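Local structure of fervidolysin (Fervidobacterium pennivorans, 1R6V) at residues E139-V143 / L430-D434; E150-I156 / A392-K397; F554-L558 / T667-Q671. The protein degrades keratin into peptides as a calcium-binding, subtilisin-like serine endopeptidase, which lets the bacterium grow on native feathers. The protein carries 1 engineered substitution. All coordinates share one frame; numbering follows the deposited sequence.

Contact 1 (E139-V143 / L430-D434); sequences EAIGV and LVKLD
Leu433 N donates to Ile141 O across 2.8 Å, in the plane of that carbonyl, where the Schellman end of helix 136-140 meets the start of helix 433-438 in the subtilisin-like catalytic domain. One helix is finishing and the other beginning, so an acceptor from the first can take an N-H of the first turn of the second. Lys432, at the N-cap position, reaches back to the same helix end: its chain bends at chi2 (-71°) and brings NZ within 2.6 Å of Ala140 O, tilted 32° from the carbonyl plane. A lysine suits the spot because its long chain spans the gap and its ammonium would be favoured by the partial negative charge at the C-terminal end of the helix.

The tight side is mostly apolar. CG2 of Ile141 lies 3.6 Å from CG1 of Val431, the two branched side chains running side by side in the same direction, while the Leu430 methyl CD2 covers Ala140 O, the atom Lys432 NZ bonds, at 3.4 Å. Val143 CG2 reaches Leu433 CD1, and Leu433 in turn rests on Val390 of helix 380-397; branched aliphatic residues fill this buried layer. Val431 O, shut in here, has no polar partner in the model.

The margin at Gly142 and Asp434 is looser and wetter. Gly142 has positive phi, a backbone shape that by itself calls for glycine, where a CB would press on the preceding carbonyl oxygen as well as on the Asp434 carboxylate. That carboxylate stands beside Gly142 CA because CG sits between the backbone N and the carbonyl carbon (chi1 55°). Gly142 O and Asp434 OD2 are both acceptors, so a water links them: water 1 donates to Gly142 O at 3.0 Å and to Asp434 OD2 at 2.6 Å.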
ATOM      1  N   GLU A 139      31.643   3.612  -9.739  1.00 16.43           N
ATOM      2  CA  GLU A 139      32.299   2.978 -10.878  1.00 16.92           C
ATOM      3  C   GLU A 139      31.382   1.913 -11.478  1.00 15.52           C
ATOM      4  O   GLU A 139      31.241   1.806 -12.698  1.00 15.76           O
ATOM      5  CB  GLU A 139      33.620   2.316 -10.469  1.00 19.38           C
ATOM      6  CG  GLU A 139      34.445   1.916 -11.689  1.00 21.38           C
ATOM      7  CD  GLU A 139      35.599   0.972 -11.373  1.00 25.04           C
ATOM      8  OE1 GLU A 139      36.027   0.920 -10.205  1.00 23.21           O
ATOM      9  OE2 GLU A 139      36.090   0.294 -12.308  1.00 25.97           O
ATOM     10  N   ALA A 140      30.745   1.129 -10.619  1.00 12.35           N
ATOM     11  CA  ALA A 140      29.878   0.069 -11.090  1.00 12.01           C
ATOM     12  C   ALA A 140      28.707   0.564 -11.932  1.00 13.71           C
ATOM     13  O   ALA A 140      28.314  -0.106 -12.883  1.00 13.85           O
ATOM     14  CB  ALA A 140      29.363  -0.738  -9.918  1.00 12.27           C
ATOM     15  N   ILE A 141      28.140   1.713 -11.586  1.00 14.14           N
ATOM     16  CA  ILE A 141      27.010   2.203 -12.369  1.00 13.72           C
ATOM     17  C   ILE A 141      27.421   3.035 -13.576  1.00 16.21           C
ATOM     18  O   ILE A 141      26.569   3.528 -14.309  1.00 15.05           O
ATOM     19  CB  ILE A 141      25.976   2.987 -11.491  1.00 14.79           C
ATOM     20  CG1 ILE A 141      26.612   4.233 -10.860  1.00 14.14           C
ATOM     21  CG2 ILE A 141      25.409   2.037 -10.431  1.00 16.23           C
ATOM     22  CD1 ILE A 141      25.626   5.127 -10.071  1.00 18.14           C
ATOM     23  N   GLY A 142      28.725   3.183 -13.791  1.00 16.19           N
ATOM     24  CA  GLY A 142      29.203   3.928 -14.952  1.00 17.96           C
ATOM     25  C   GLY A 142      29.370   5.429 -14.830  1.00 18.29           C
ATOM     26  O   GLY A 142      29.427   6.136 -15.835  1.00 17.54           O
ATOM     27  N   VAL A 143      29.457   5.936 -13.606  1.00 17.96           N
ATOM     28  CA  VAL A 143      29.637   7.361 -13.416  1.00 18.70           C
ATOM     29  C   VAL A 143      31.051   7.795 -13.813  1.00 18.81           C
ATOM     30  O   VAL A 143      32.020   7.088 -13.549  1.00 18.79           O
ATOM     31  CB  VAL A 143      29.426   7.751 -11.932  1.00 20.00           C
ATOM     32  CG1 VAL A 143      29.881   9.179 -11.699  1.00 20.06           C
ATOM     33  CG2 VAL A 143      27.970   7.569 -11.541  1.00 20.28           C
ATOM     34  N   LEU A 430      22.095  -4.930 -13.186  1.00 14.61           N
ATOM     35  CA  LEU A 430      22.748  -3.785 -12.570  1.00 14.53           C
ATOM     36  C   LEU A 430      22.367  -2.484 -13.270  1.00 14.65           C
ATOM     37  O   LEU A 430      22.511  -2.362 -14.487  1.00 13.79           O
ATOM     38  CB  LEU A 430      24.262  -3.961 -12.649  1.00 15.02           C
ATOM     39  CG  LEU A 430      25.134  -2.750 -12.321  1.00 13.80           C
ATOM     40  CD1 LEU A 430      24.973  -2.381 -10.828  1.00 14.39           C
ATOM     41  CD2 LEU A 430      26.606  -3.080 -12.634  1.00 15.48           C
ATOM     42  N   VAL A 431      21.902  -1.498 -12.504  1.00 14.46           N
ATOM     43  CA  VAL A 431      21.543  -0.217 -13.106  1.00 13.25           C
ATOM     44  C   VAL A 431      22.811   0.417 -13.705  1.00 14.47           C
ATOM     45  O   VAL A 431      23.885   0.386 -13.104  1.00 13.12           O
ATOM     46  CB  VAL A 431      20.899   0.737 -12.041  1.00 13.11           C
ATOM     47  CG1 VAL A 431      21.935   1.145 -10.997  1.00 14.27           C
ATOM     48  CG2 VAL A 431      20.297   1.970 -12.727  1.00 14.23           C
ATOM     49  N   LYS A 432      22.680   0.990 -14.901  1.00 15.18           N
ATOM     50  CA  LYS A 432      23.799   1.620 -15.584  1.00 15.96           C
ATOM     51  C   LYS A 432      23.444   3.041 -16.002  1.00 15.12           C
ATOM     52  O   LYS A 432      22.670   3.254 -16.944  1.00 15.55           O
ATOM     53  CB  LYS A 432      24.194   0.789 -16.808  1.00 17.12           C
ATOM     54  CG  LYS A 432      24.978  -0.470 -16.452  1.00 19.90           C
ATOM     55  CD  LYS A 432      26.361  -0.064 -15.990  1.00 21.46           C
ATOM     56  CE  LYS A 432      27.281  -1.250 -15.886  1.00 26.32           C
ATOM     57  NZ  LYS A 432      28.612  -0.795 -15.410  1.00 24.99           N
ATOM     58  N   LEU A 433      24.017   4.004 -15.295  1.00 14.32           N
ATOM     59  CA  LEU A 433      23.758   5.416 -15.571  1.00 16.41           C
ATOM     60  C   LEU A 433      24.270   5.808 -16.951  1.00 16.18           C
ATOM     61  O   LEU A 433      23.600   6.538 -17.685  1.00 16.58           O
ATOM     62  CB  LEU A 433      24.445   6.308 -14.526  1.00 16.39           C
ATOM     63  CG  LEU A 433      23.863   7.684 -14.154  1.00 24.53           C
ATOM     64  CD1 LEU A 433      24.996   8.570 -13.672  1.00 20.38           C
ATOM     65  CD2 LEU A 433      23.127   8.326 -15.302  1.00 22.76           C
ATOM     66  N   ASP A 434      25.453   5.330 -17.317  1.00 15.82           N
ATOM     67  CA  ASP A 434      25.977   5.718 -18.612  1.00 17.09           C
ATOM     68  C   ASP A 434      25.106   5.234 -19.768  1.00 17.30           C
ATOM     69  O   ASP A 434      24.794   6.020 -20.669  1.00 17.64           O
ATOM     70  CB  ASP A 434      27.459   5.301 -18.782  1.00 17.95           C
ATOM     71  CG  ASP A 434      27.721   3.812 -18.548  1.00 19.57           C
ATOM     72  OD1 ASP A 434      26.792   3.054 -18.205  1.00 18.30           O
ATOM     73  OD2 ASP A 434      28.898   3.396 -18.706  1.00 19.94           O
TER
HETATM   74  O   HOH W   1      30.808   5.124 -18.252  1.00 33.10           O

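Contact 2 (E150-I156 / A392-K397); sequences EASGTNI and AVLLQK
Gln396 OE1 collects three consecutive backbone N-H groups, those of Ser152, Gly153 and Thr154, tying the turn between helix 145-150 and strand 157-162 to the last turn of helix 380-397 in the subtilisin-like domain. Gly153 N, at 2.9 Å, comes nearly along the C=O axis. Ser152 N, also at 2.9 Å, and Thr154 N, at 3.0 Å, approach from above the amide carbonyl plane, away from the lone pairs. Three bonds on one oxygen should fix the amide's rotation. Glutamine suits the place because its chain, fully extended from a CG anti to the backbone N (chi1 175°), carries a neutral acceptor out to the loop.

Next to the amide, the packing uses small groups. Ala151 CB meets Val393 CG1 at 3.6 Å, and Gly153, with positive phi, passes close over the helix without a side chain. A type II turn from Gly153 to Ile156 then brings the isoleucine back: its CG2 lies against Ala392 CB and its CD1 touches Leu395 CB, the two larger side chains crossing at about a right angle.

Further out, backbone bonds tie Ser152 to Gly223 and Ile156 to Lys225, the first residue of strand 225-230, while Leu437 of helix 433-438 packs on Ala151. The outer edge is a salt bridge between two extended chains, suited to a more solvent-exposed place. Lys397 NZ also donates to Leu437 O, and meets Glu150 OE2 at 2.8 Å on the syn side, 32° out of the carboxylate plane.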
ATOM      1  N   GLU A 150      27.598  16.324 -18.891  1.00 23.23           N
ATOM      2  CA  GLU A 150      26.373  16.328 -19.690  1.00 22.31           C
ATOM      3  C   GLU A 150      25.140  16.470 -18.792  1.00 21.74           C
ATOM      4  O   GLU A 150      24.232  17.254 -19.079  1.00 21.54           O
ATOM      5  CB  GLU A 150      26.261  15.046 -20.536  1.00 22.53           C
ATOM      6  CG  GLU A 150      24.881  14.864 -21.173  1.00 23.21           C
ATOM      7  CD  GLU A 150      24.765  13.651 -22.076  1.00 23.20           C
ATOM      8  OE1 GLU A 150      25.569  12.706 -21.954  1.00 23.95           O
ATOM      9  OE2 GLU A 150      23.839  13.633 -22.911  1.00 23.54           O
ATOM     10  N   ALA A 151      25.122  15.713 -17.699  1.00 19.82           N
ATOM     11  CA  ALA A 151      24.001  15.735 -16.758  1.00 17.51           C
ATOM     12  C   ALA A 151      24.472  15.302 -15.364  1.00 16.35           C
ATOM     13  O   ALA A 151      25.240  14.355 -15.242  1.00 16.13           O
ATOM     14  CB  ALA A 151      22.905  14.796 -17.249  1.00 17.47           C
ATOM     15  N   SER A 152      23.996  15.993 -14.331  1.00 15.68           N
ATOM     16  CA  SER A 152      24.380  15.692 -12.946  1.00 16.35           C
ATOM     17  C   SER A 152      23.228  15.873 -11.940  1.00 16.59           C
ATOM     18  O   SER A 152      23.442  15.827 -10.724  1.00 14.80           O
ATOM     19  CB  SER A 152      25.541  16.594 -12.531  1.00 17.21           C
ATOM     20  OG  SER A 152      25.122  17.949 -12.543  1.00 17.71           O
ATOM     21  N   GLY A 153      22.019  16.093 -12.445  1.00 14.94           N
ATOM     22  CA  GLY A 153      20.873  16.278 -11.563  1.00 14.98           C
ATOM     23  C   GLY A 153      20.503  17.732 -11.301  1.00 14.31           C
ATOM     24  O   GLY A 153      19.692  18.022 -10.432  1.00 13.31           O
ATOM     25  N   THR A 154      21.098  18.654 -12.054  1.00 13.72           N
ATOM     26  CA  THR A 154      20.814  20.079 -11.883  1.00 15.50           C
ATOM     27  C   THR A 154      19.318  20.405 -11.862  1.00 15.30           C
ATOM     28  O   THR A 154      18.587  20.005 -12.761  1.00 15.96           O
ATOM     29  CB  THR A 154      21.461  20.886 -13.018  1.00 17.63           C
ATOM     30  OG1 THR A 154      22.854  20.554 -13.085  1.00 20.24           O
ATOM     31  CG2 THR A 154      21.313  22.379 -12.767  1.00 18.28           C
ATOM     32  N   ASN A 155      18.899  21.149 -10.836  1.00 15.05           N
ATOM     33  CA  ASN A 155      17.509  21.587 -10.623  1.00 14.59           C
ATOM     34  C   ASN A 155      16.534  20.488 -10.201  1.00 15.86           C
ATOM     35  O   ASN A 155      15.340  20.755 -10.045  1.00 16.88           O
ATOM     36  CB  ASN A 155      16.932  22.264 -11.873  1.00 14.16           C
ATOM     37  CG  ASN A 155      17.764  23.462 -12.329  1.00 14.88           C
ATOM     38  OD1 ASN A 155      18.219  24.260 -11.513  1.00 17.00           O
ATOM     39  ND2 ASN A 155      17.935  23.596 -13.632  1.00 13.83           N
ATOM     40  N   ILE A 156      17.019  19.265 -10.032  1.00 13.02           N
ATOM     41  CA  ILE A 156      16.131  18.177  -9.639  1.00 13.46           C
ATOM     42  C   ILE A 156      16.086  18.093  -8.120  1.00 14.29           C
ATOM     43  O   ILE A 156      17.127  18.090  -7.469  1.00 14.49           O
ATOM     44  CB  ILE A 156      16.610  16.808 -10.226  1.00 13.95           C
ATOM     45  CG1 ILE A 156      16.671  16.872 -11.757  1.00 14.84           C
ATOM     46  CG2 ILE A 156      15.651  15.689  -9.785  1.00 12.73           C
ATOM     47  CD1 ILE A 156      15.371  17.343 -12.435  1.00 15.97           C
ATOM     48  N   ALA A 392      17.595  11.021 -10.810  1.00 10.38           N
ATOM     49  CA  ALA A 392      17.751  12.469 -10.776  1.00 11.72           C
ATOM     50  C   ALA A 392      18.566  12.980 -11.965  1.00 13.06           C
ATOM     51  O   ALA A 392      18.234  14.018 -12.540  1.00 11.93           O
ATOM     52  CB  ALA A 392      18.400  12.905  -9.454  1.00 12.52           C
ATOM     53  N   VAL A 393      19.632  12.267 -12.316  1.00 10.71           N
ATOM     54  CA  VAL A 393      20.465  12.661 -13.464  1.00 13.18           C
ATOM     55  C   VAL A 393      19.633  12.534 -14.753  1.00 12.63           C
ATOM     56  O   VAL A 393      19.635  13.430 -15.607  1.00 13.95           O
ATOM     57  CB  VAL A 393      21.774  11.786 -13.531  1.00 11.92           C
ATOM     58  CG1 VAL A 393      22.610  12.148 -14.778  1.00 14.31           C
ATOM     59  CG2 VAL A 393      22.626  12.059 -12.278  1.00 11.55           C
ATOM     60  N   LEU A 394      18.880  11.446 -14.879  1.00 13.08           N
ATOM     61  CA  LEU A 394      18.046  11.249 -16.065  1.00 12.26           C
ATOM     62  C   LEU A 394      16.972  12.314 -16.220  1.00 13.66           C
ATOM     63  O   LEU A 394      16.658  12.717 -17.344  1.00 14.83           O
ATOM     64  CB  LEU A 394      17.366   9.879 -16.035  1.00 12.49           C
ATOM     65  CG  LEU A 394      18.299   8.661 -16.073  1.00 13.91           C
ATOM     66  CD1 LEU A 394      17.485   7.385 -15.928  1.00 13.05           C
ATOM     67  CD2 LEU A 394      19.075   8.637 -17.399  1.00 11.88           C
ATOM     68  N   LEU A 395      16.403  12.767 -15.107  1.00 14.15           N
ATOM     69  CA  LEU A 395      15.341  13.768 -15.188  1.00 13.65           C
ATOM     70  C   LEU A 395      15.868  15.097 -15.690  1.00 15.92           C
ATOM     71  O   LEU A 395      15.097  15.919 -16.182  1.00 16.44           O
ATOM     72  CB  LEU A 395      14.641  13.917 -13.835  1.00 15.96           C
ATOM     73  CG  LEU A 395      13.754  12.700 -13.518  1.00 15.18           C
ATOM     74  CD1 LEU A 395      13.235  12.805 -12.103  1.00 15.90           C
ATOM     75  CD2 LEU A 395      12.594  12.617 -14.528  1.00 13.95           C
ATOM     76  N   GLN A 396      17.174  15.320 -15.564  1.00 16.00           N
ATOM     77  CA  GLN A 396      17.750  16.553 -16.090  1.00 17.32           C
ATOM     78  C   GLN A 396      17.785  16.444 -17.609  1.00 17.41           C
ATOM     79  O   GLN A 396      17.432  17.390 -18.324  1.00 17.94           O
ATOM     80  CB  GLN A 396      19.182  16.776 -15.602  1.00 16.35           C
ATOM     81  CG  GLN A 396      19.821  18.008 -16.249  1.00 17.39           C
ATOM     82  CD  GLN A 396      21.253  18.216 -15.818  1.00 16.55           C
ATOM     83  OE1 GLN A 396      21.698  17.651 -14.820  1.00 15.66           O
ATOM     84  NE2 GLN A 396      21.985  19.037 -16.564  1.00 18.65           N
ATOM     85  N   LYS A 397      18.209  15.292 -18.109  1.00 16.48           N
ATOM     86  CA  LYS A 397      18.305  15.103 -19.550  1.00 18.73           C
ATOM     87  C   LYS A 397      16.977  14.875 -20.264  1.00 20.01           C
ATOM     88  O   LYS A 397      16.827  15.253 -21.426  1.00 19.34           O
ATOM     89  CB  LYS A 397      19.252  13.950 -19.882  1.00 19.97           C
ATOM     90  CG  LYS A 397      19.418  13.743 -21.390  1.00 20.59           C
ATOM     91  CD  LYS A 397      20.562  12.807 -21.734  1.00 22.21           C
ATOM     92  CE  LYS A 397      20.732  12.695 -23.254  1.00 22.15           C
ATOM     93  NZ  LYS A 397      21.860  11.800 -23.637  1.00 22.56           N
TER

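Contact 3 (F554-L558 / T667-Q671); sequences FNSTL and TIFGQ
Ser556 makes two bonds with the C-terminal segment, one from its backbone and one through its hydroxyl. Phe669 N donates to Ser556 OG over 2.8 Å in a nearly straight bond (175°), and Ser556 N donates to Gly670 O at 3.0 Å, in the plane of that carbonyl. The hydroxyl can face Phe669 N because OG stands between the backbone N and the carbonyl carbon (chi1 54°). A serine fits here: it is small enough to lie against Ile668 CB and still offers an oxygen to the Phe669 N-H. Water 3, 2.7 Å from Ser556 OG, joins this oxygen to Gly670 N through a weak bond. Asn555 CA adds a CA-H contact to Gly670 O.

At the exposed margin, water 2 donates to Asn555 OD1 and accepts from Gln671 NE2. Polar amides suit this hydrated place. Gly670, with positive phi, takes a backbone shape that favours glycine.

Inward, the packing is aromatic and aliphatic. The edge of the Phe554 ring points at the face of the Phe669 ring in a T-shaped pair, centroids 5.5 Å apart and planes at 74°. Phe554 CB also sits over that face, off-centre, 3.7 Å from Phe669 CG. Phe554 packs on Val502, whereas Tyr17 of the propeptide meets the Phe669 ring and bonds Ile668 O. Leu558 and Ile668 cross at about a right angle, with CD2 of Leu558 4.0 Å from CG2 of Ile668, both residues leaning on Leu627 and Ile605.

Leu558 begins a strand of one sheet and Ile668 belongs to another, and their meeting between the layers is characteristic of a beta-sandwich, here the second such domain of fervidolysin.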
ATOM      1  N   PHE A 554     -19.159  -9.638 -11.817  1.00 22.65           N
ATOM      2  CA  PHE A 554     -19.410 -10.781 -10.955  1.00 21.21           C
ATOM      3  C   PHE A 554     -20.891 -11.153 -11.033  1.00 20.31           C
ATOM      4  O   PHE A 554     -21.737 -10.321 -11.374  1.00 18.64           O
ATOM      5  CB  PHE A 554     -19.058 -10.431  -9.493  1.00 21.36           C
ATOM      6  CG  PHE A 554     -17.599 -10.619  -9.139  1.00 21.61           C
ATOM      7  CD1 PHE A 554     -16.700 -11.159 -10.054  1.00 20.34           C
ATOM      8  CD2 PHE A 554     -17.137 -10.298  -7.867  1.00 18.34           C
ATOM      9  CE1 PHE A 554     -15.367 -11.384  -9.713  1.00 20.49           C
ATOM     10  CE2 PHE A 554     -15.803 -10.522  -7.515  1.00 20.69           C
ATOM     11  CZ  PHE A 554     -14.914 -11.067  -8.440  1.00 19.23           C
ATOM     12  N   ASN A 555     -21.184 -12.414 -10.738  1.00 21.10           N
ATOM     13  CA  ASN A 555     -22.556 -12.911 -10.695  1.00 22.46           C
ATOM     14  C   ASN A 555     -22.605 -13.976  -9.603  1.00 20.57           C
ATOM     15  O   ASN A 555     -21.574 -14.498  -9.192  1.00 21.23           O
ATOM     16  CB  ASN A 555     -23.003 -13.511 -12.043  1.00 25.17           C
ATOM     17  CG  ASN A 555     -22.123 -14.666 -12.506  1.00 27.22           C
ATOM     18  OD1 ASN A 555     -21.940 -15.650 -11.802  1.00 29.33           O
ATOM     19  ND2 ASN A 555     -21.581 -14.542 -13.709  1.00 30.80           N
ATOM     20  N   SER A 556     -23.805 -14.297  -9.135  1.00 20.72           N
ATOM     21  CA  SER A 556     -23.964 -15.295  -8.085  1.00 19.78           C
ATOM     22  C   SER A 556     -25.351 -15.928  -8.143  1.00 19.98           C
ATOM     23  O   SER A 556     -26.232 -15.466  -8.869  1.00 21.13           O
ATOM     24  CB  SER A 556     -23.780 -14.645  -6.711  1.00 19.63           C
ATOM     25  OG  SER A 556     -24.657 -13.539  -6.571  1.00 21.57           O
ATOM     26  N   THR A 557     -25.523 -16.988  -7.367  1.00 20.01           N
ATOM     27  CA  THR A 557     -26.805 -17.668  -7.273  1.00 21.82           C
ATOM     28  C   THR A 557     -27.138 -17.770  -5.795  1.00 20.10           C
ATOM     29  O   THR A 557     -26.254 -17.972  -4.960  1.00 20.03           O
ATOM     30  CB  THR A 557     -26.769 -19.085  -7.889  1.00 20.65           C
ATOM     31  OG1 THR A 557     -25.725 -19.854  -7.286  1.00 22.81           O
ATOM     32  CG2 THR A 557     -26.539 -18.995  -9.389  1.00 24.75           C
ATOM     33  N   LEU A 558     -28.415 -17.613  -5.476  1.00 20.62           N
ATOM     34  CA  LEU A 558     -28.854 -17.693  -4.089  1.00 21.72           C
ATOM     35  C   LEU A 558     -30.272 -18.210  -4.030  1.00 21.09           C
ATOM     36  O   LEU A 558     -31.168 -17.641  -4.641  1.00 20.32           O
ATOM     37  CB  LEU A 558     -28.813 -16.314  -3.426  1.00 21.84           C
ATOM     38  CG  LEU A 558     -29.345 -16.234  -1.989  1.00 23.93           C
ATOM     39  CD1 LEU A 558     -28.482 -17.096  -1.081  1.00 23.00           C
ATOM     40  CD2 LEU A 558     -29.327 -14.789  -1.509  1.00 24.63           C
ATOM     41  N   THR A 667     -23.934 -11.643   0.776  1.00 16.09           N
ATOM     42  CA  THR A 667     -23.366 -10.816  -0.282  1.00 16.60           C
ATOM     43  C   THR A 667     -23.515 -11.488  -1.645  1.00 17.61           C
ATOM     44  O   THR A 667     -22.969 -12.565  -1.870  1.00 16.76           O
ATOM     45  CB  THR A 667     -21.879 -10.537   0.043  1.00 15.22           C
ATOM     46  OG1 THR A 667     -21.792  -9.902   1.327  1.00 16.95           O
ATOM     47  CG2 THR A 667     -21.252  -9.607  -0.990  1.00 15.70           C
ATOM     48  N   ILE A 668     -24.266 -10.846  -2.531  1.00 17.73           N
ATOM     49  CA  ILE A 668     -24.518 -11.380  -3.866  1.00 21.38           C
ATOM     50  C   ILE A 668     -24.334 -10.321  -4.952  1.00 22.04           C
ATOM     51  O   ILE A 668     -24.285  -9.116  -4.672  1.00 21.17           O
ATOM     52  CB  ILE A 668     -25.936 -11.992  -3.967  1.00 23.87           C
ATOM     53  CG1 ILE A 668     -27.001 -10.940  -3.652  1.00 26.38           C
ATOM     54  CG2 ILE A 668     -26.036 -13.184  -3.033  1.00 23.38           C
ATOM     55  CD1 ILE A 668     -27.154 -10.631  -2.196  1.00 30.89           C
ATOM     56  N   PHE A 669     -24.244 -10.780  -6.198  1.00 21.87           N
ATOM     57  CA  PHE A 669     -24.000  -9.878  -7.315  1.00 23.43           C
ATOM     58  C   PHE A 669     -25.007  -9.935  -8.462  1.00 25.08           C
ATOM     59  O   PHE A 669     -24.841  -9.257  -9.475  1.00 25.15           O
ATOM     60  CB  PHE A 669     -22.578 -10.136  -7.825  1.00 23.25           C
ATOM     61  CG  PHE A 669     -21.552 -10.155  -6.722  1.00 20.80           C
ATOM     62  CD1 PHE A 669     -21.217 -11.341  -6.084  1.00 20.55           C
ATOM     63  CD2 PHE A 669     -20.998  -8.968  -6.257  1.00 20.92           C
ATOM     64  CE1 PHE A 669     -20.352 -11.350  -4.984  1.00 21.57           C
ATOM     65  CE2 PHE A 669     -20.131  -8.963  -5.158  1.00 19.63           C
ATOM     66  CZ  PHE A 669     -19.807 -10.155  -4.519  1.00 20.98           C
ATOM     67  N   GLY A 670     -26.055 -10.731  -8.292  1.00 24.74           N
ATOM     68  CA  GLY A 670     -27.066 -10.823  -9.321  1.00 26.38           C
ATOM     69  C   GLY A 670     -26.673 -11.690 -10.500  1.00 26.65           C
ATOM     70  O   GLY A 670     -25.734 -12.473 -10.431  1.00 23.82           O
ATOM     71  N   GLN A 671     -27.408 -11.546 -11.593  1.00 29.97           N
ATOM     72  CA  GLN A 671     -27.134 -12.332 -12.779  1.00 33.01           C
ATOM     73  C   GLN A 671     -27.230 -11.430 -14.001  1.00 33.42           C
ATOM     74  O   GLN A 671     -26.781 -11.803 -15.084  1.00 34.99           O
ATOM     75  CB  GLN A 671     -28.150 -13.476 -12.879  1.00 35.42           C
ATOM     76  CG  GLN A 671     -27.686 -14.674 -13.690  1.00 39.47           C
ATOM     77  CD  GLN A 671     -26.798 -15.622 -12.903  1.00 40.17           C
ATOM     78  OE1 GLN A 671     -26.257 -16.578 -13.457  1.00 42.53           O
ATOM     79  NE2 GLN A 671     -26.652 -15.370 -11.609  1.00 40.36           N
TER
HETATM   80  O   HOH W   2     -24.195 -17.480 -11.059  1.00 51.21           O
HETATM   81  O   HOH W   3     -27.360 -13.168  -6.900  1.00 23.99           O

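How the contacts relate
Contacts 1 and 2 belong to the catalytic domain, with centres 15 Å apart, and touch through Leu433 CD2 and Val393 CG1, 3.9 Å apart. Along the chain the order is 139-143, 150-156, 392-397, 430-434, so contact 2 falls within the span that contact 1 closes; helices 145-150, 380-397 and 433-438 connect the two, so early and late parts of the catalytic-domain sequence lie against each other. Contact 3 follows later in the sequence, in the second beta-sandwich domain, its centre 54 Å from contact 1 and 53 Å from contact 2, across the chain's centre. The separation reflects an elongated multidomain enzyme whose sandwich domains may mediate interactions with substrate.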